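Local structure of SalCYP truncation (Salinispora tropica, 7ABB) at residues 333-338 and 343-348. The protein belongs to the cytochrome P450 superfamily and carries heme c in a largely helical fold. Sequence-based numbering, arbitrary orientation.
Sequences IAFGTG and LGAAYA. With HEC (heme c), chain B.
Phe335 has CG anti to its own carbonyl carbon (chi1 -68°), and with chi2 at -69° this turns one face of the ring to Ala345. Phe335 opens the Phe-Gly-x-Gly part of the heme-binding loop of the cytochrome P450 fold; Ala345 begins the proximal helix 345-362, which follows Cys342. Ala345 CB sits over the ring centre, 3.6 Å from the centroid and 11° off the ring normal. This is a CH-pi contact, made by the first residue of the helix. One turn further on, Ala348 CB approaches Phe335 CE1 obliquely at 4.0 Å. The ring thus packs against methyl groups from one side of the helix start. Its edge faces the heme: Phe335 CE1 is 3.5 Å from HEC C3B. Ala348 also touches the heme, with CB 3.6 Å from HEC CAB. Leu276 of helix 268-278 adds to the packing around Phe335. Ile333 to Gly336 form a type I beta turn, closed by the bond from Gly336 N to Ile333 O. Phe335 is further tied to Cys342 by backbone hydrogen bonding, which joins the two ends of the loop beside the heme. Gly344 holds the N-cap position, and its O takes the first helical bond, from Ala348 N. It lies tight under the porphyrin. The lack of a side chain lets Gly344 CA come within 3.6 Å of HEC C3C.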
ATOM      1  N   ILE A 333       0.691   3.832  11.664  1.00 20.86           N
ATOM      2  CA  ILE A 333       0.888   2.462  11.182  1.00 19.49           C
ATOM      3  C   ILE A 333       0.300   2.299   9.780  1.00 20.65           C
ATOM      4  O   ILE A 333      -0.442   1.352   9.500  1.00 19.09           O
ATOM      5  CB  ILE A 333       0.303   1.424  12.159  1.00 20.98           C
ATOM      6  CG1 ILE A 333      -1.167   1.715  12.513  1.00 20.54           C
ATOM      7  CG2 ILE A 333       1.121   1.399  13.426  1.00 23.71           C
ATOM      8  CD1 ILE A 333      -1.881   0.527  13.105  1.00 24.67           C
ATOM      9  N   ALA A 334       0.637   3.221   8.875  1.00 18.24           N
ATOM     10  CA  ALA A 334       0.190   3.118   7.497  1.00 17.82           C
ATOM     11  C   ALA A 334       0.620   1.822   6.858  1.00 18.19           C
ATOM     12  O   ALA A 334       0.005   1.386   5.876  1.00 17.20           O
ATOM     13  CB  ALA A 334       0.743   4.275   6.683  1.00 18.33           C
ATOM     14  N   PHE A 335       1.697   1.220   7.364  1.00 18.12           N
ATOM     15  CA  PHE A 335       2.238  -0.020   6.816  1.00 19.95           C
ATOM     16  C   PHE A 335       1.954  -1.213   7.721  1.00 19.83           C
ATOM     17  O   PHE A 335       2.605  -2.257   7.595  1.00 19.55           O
ATOM     18  CB  PHE A 335       3.744   0.118   6.600  1.00 17.86           C
ATOM     19  CG  PHE A 335       4.111   1.089   5.505  1.00 16.58           C
ATOM     20  CD1 PHE A 335       3.841   0.804   4.177  1.00 16.96           C
ATOM     21  CD2 PHE A 335       4.725   2.284   5.826  1.00 17.37           C
ATOM     22  CE1 PHE A 335       4.190   1.700   3.175  1.00 18.47           C
ATOM     23  CE2 PHE A 335       5.086   3.183   4.833  1.00 18.15           C
ATOM     24  CZ  PHE A 335       4.809   2.891   3.511  1.00 16.82           C
ATOM     25  N   GLY A 336       1.012  -1.085   8.644  1.00 18.94           N
ATOM     26  CA  GLY A 336       0.780  -2.112   9.619  1.00 19.48           C
ATOM     27  C   GLY A 336       1.845  -2.130  10.698  1.00 20.27           C
ATOM     28  O   GLY A 336       2.680  -1.237  10.822  1.00 22.68           O
ATOM     29  N   THR A 337       1.814  -3.194  11.482  1.00 20.25           N
ATOM     30  CA  THR A 337       2.806  -3.414  12.527  1.00 20.98           C
ATOM     31  C   THR A 337       2.759  -4.903  12.865  1.00 21.91           C
ATOM     32  O   THR A 337       1.936  -5.641  12.324  1.00 23.42           O
ATOM     33  CB  THR A 337       2.568  -2.470  13.716  1.00 22.02           C
ATOM     34  OG1 THR A 337       3.640  -2.602  14.651  1.00 26.73           O
ATOM     35  CG2 THR A 337       1.247  -2.738  14.411  1.00 23.68           C
ATOM     36  N   GLY A 338       3.649  -5.350  13.744  1.00 23.83           N
ATOM     37  CA  GLY A 338       3.744  -6.771  14.000  1.00 24.16           C
ATOM     38  C   GLY A 338       4.453  -7.494  12.866  1.00 24.32           C
ATOM     39  O   GLY A 338       5.102  -6.883  12.030  1.00 25.79           O
ATOM     40  N   LEU A 343       6.324  -5.453   3.718  1.00 19.12           N
ATOM     41  CA  LEU A 343       7.660  -5.726   3.198  1.00 21.28           C
ATOM     42  C   LEU A 343       8.185  -4.584   2.340  1.00 21.41           C
ATOM     43  O   LEU A 343       9.393  -4.325   2.309  1.00 21.30           O
ATOM     44  CB  LEU A 343       7.595  -7.012   2.379  1.00 20.71           C
ATOM     45  CG  LEU A 343       8.885  -7.539   1.734  1.00 25.87           C
ATOM     46  CD1 LEU A 343       9.876  -7.988   2.803  1.00 28.23           C
ATOM     47  CD2 LEU A 343       8.518  -8.713   0.835  1.00 31.07           C
ATOM     48  N   GLY A 344       7.300  -3.908   1.650  1.00 17.84           N
ATOM     49  CA  GLY A 344       7.659  -2.877   0.692  1.00 17.71           C
ATOM     50  C   GLY A 344       7.699  -1.473   1.249  1.00 20.05           C
ATOM     51  O   GLY A 344       7.771  -0.523   0.453  1.00 18.86           O
ATOM     52  N   ALA A 345       7.704  -1.300   2.577  1.00 17.69           N
ATOM     53  CA  ALA A 345       7.536   0.037   3.135  1.00 17.44           C
ATOM     54  C   ALA A 345       8.653   0.991   2.700  1.00 18.37           C
ATOM     55  O   ALA A 345       8.379   2.127   2.296  1.00 17.26           O
ATOM     56  CB  ALA A 345       7.450  -0.043   4.654  1.00 19.14           C
ATOM     57  N   ALA A 346       9.916   0.580   2.835  1.00 18.10           N
ATOM     58  CA  ALA A 346      11.019   1.451   2.436  1.00 18.72           C
ATOM     59  C   ALA A 346      10.924   1.791   0.958  1.00 17.51           C
ATOM     60  O   ALA A 346      11.206   2.928   0.547  1.00 17.30           O
ATOM     61  CB  ALA A 346      12.369   0.807   2.734  1.00 19.73           C
ATOM     62  N   TYR A 347      10.512   0.821   0.138  1.00 16.71           N
ATOM     63  CA  TYR A 347      10.473   1.051  -1.309  1.00 18.73           C
ATOM     64  C   TYR A 347       9.330   1.990  -1.659  1.00 18.63           C
ATOM     65  O   TYR A 347       9.484   2.858  -2.526  1.00 18.88           O
ATOM     66  CB  TYR A 347      10.339  -0.280  -2.064  1.00 19.14           C
ATOM     67  CG  TYR A 347      10.807  -0.222  -3.504  1.00 19.42           C
ATOM     68  CD1 TYR A 347      12.077   0.219  -3.800  1.00 20.19           C
ATOM     69  CD2 TYR A 347      10.000  -0.656  -4.536  1.00 18.91           C
ATOM     70  CE1 TYR A 347      12.532   0.265  -5.103  1.00 21.95           C
ATOM     71  CE2 TYR A 347      10.448  -0.620  -5.856  1.00 20.87           C
ATOM     72  CZ  TYR A 347      11.715  -0.152  -6.125  1.00 19.90           C
ATOM     73  OH  TYR A 347      12.203  -0.102  -7.421  1.00 21.96           O
ATOM     74  N   ALA A 348       8.177   1.800  -1.025  1.00 17.15           N
ATOM     75  CA  ALA A 348       7.046   2.706  -1.232  1.00 17.58           C
ATOM     76  C   ALA A 348       7.415   4.128  -0.837  1.00 18.07           C
ATOM     77  O   ALA A 348       7.145   5.080  -1.582  1.00 16.91           O
ATOM     78  CB  ALA A 348       5.835   2.214  -0.433  1.00 18.98           C
TER
HETATM   79 FE   HEC B 501       2.614  -3.482   1.560  1.00 17.53          FE
HETATM   80  CHA HEC B 501       1.849  -6.052   3.717  1.00 17.86           C
HETATM   81  CHB HEC B 501       0.476  -1.462   3.315  1.00 15.28           C
HETATM   82  CHC HEC B 501       3.392  -0.897  -0.554  1.00 16.76           C
HETATM   83  CHD HEC B 501       4.444  -5.591  -0.390  1.00 18.73           C
HETATM   84  NA  HEC B 501       1.409  -3.720   3.159  1.00 17.11           N
HETATM   85  C1A HEC B 501       1.255  -4.850   3.962  1.00 17.29           C
HETATM   86  C2A HEC B 501       0.369  -4.592   5.078  1.00 18.43           C
HETATM   87  C3A HEC B 501       0.008  -3.302   4.951  1.00 18.94           C
HETATM   88  C4A HEC B 501       0.636  -2.754   3.774  1.00 15.59           C
HETATM   89  CMA HEC B 501      -0.944  -2.494   5.851  1.00 17.97           C
HETATM   90  CAA HEC B 501      -0.036  -5.596   6.216  1.00 17.31           C
HETATM   91  CBA HEC B 501      -1.259  -6.443   5.888  1.00 21.19           C
HETATM   92  CGA HEC B 501      -1.596  -7.336   7.070  1.00 19.03           C
HETATM   93  O1A HEC B 501      -2.513  -8.164   6.865  1.00 23.43           O
HETATM   94  O2A HEC B 501      -0.953  -7.187   8.142  1.00 19.20           O
HETATM   95  NB  HEC B 501       2.006  -1.577   1.372  1.00 15.88           N
HETATM   96  C1B HEC B 501       1.149  -0.908   2.227  1.00 17.42           C
HETATM   97  C2B HEC B 501       1.097   0.458   1.801  1.00 17.41           C
HETATM   98  C3B HEC B 501       1.923   0.616   0.751  1.00 16.58           C
HETATM   99  C4B HEC B 501       2.486  -0.654   0.447  1.00 16.64           C
HETATM  100  CMB HEC B 501       0.230   1.491   2.549  1.00 18.92           C
HETATM  101  CAB HEC B 501       2.271   1.792  -0.125  1.00 18.96           C
HETATM  102  CBB HEC B 501       1.898   3.143   0.393  1.00 24.71           C
HETATM  103  NC  HEC B 501       3.686  -3.304  -0.163  1.00 17.62           N
HETATM  104  C1C HEC B 501       3.951  -2.123  -0.816  1.00 17.17           C
HETATM  105  C2C HEC B 501       4.903  -2.372  -1.866  1.00 16.81           C
HETATM  106  C3C HEC B 501       5.223  -3.685  -1.839  1.00 17.12           C
HETATM  107  C4C HEC B 501       4.441  -4.276  -0.778  1.00 17.12           C
HETATM  108  CMC HEC B 501       5.443  -1.283  -2.795  1.00 16.62           C
HETATM  109  CAC HEC B 501       6.153  -4.519  -2.736  1.00 20.95           C
HETATM  110  CBC HEC B 501       7.239  -3.821  -3.554  1.00 42.76           C
HETATM  111  ND  HEC B 501       3.028  -5.433   1.643  1.00 16.02           N
HETATM  112  C1D HEC B 501       3.826  -6.094   0.710  1.00 18.87           C
HETATM  113  C2D HEC B 501       3.931  -7.462   1.110  1.00 19.32           C
HETATM  114  C3D HEC B 501       3.143  -7.636   2.361  1.00 20.45           C
HETATM  115  C4D HEC B 501       2.630  -6.312   2.638  1.00 18.52           C
HETATM  116  CMD HEC B 501       4.707  -8.548   0.354  1.00 20.45           C
HETATM  117  CAD HEC B 501       2.933  -8.920   3.182  1.00 20.74           C
HETATM  118  CBD HEC B 501       4.003  -8.963   4.246  1.00 18.15           C
HETATM  119  CGD HEC B 501       3.784 -10.157   5.155  1.00 23.69           C
HETATM  120  O1D HEC B 501       4.716 -10.518   5.905  1.00 21.43           O
HETATM  121  O2D HEC B 501       2.673 -10.723   5.105  1.00 24.00           O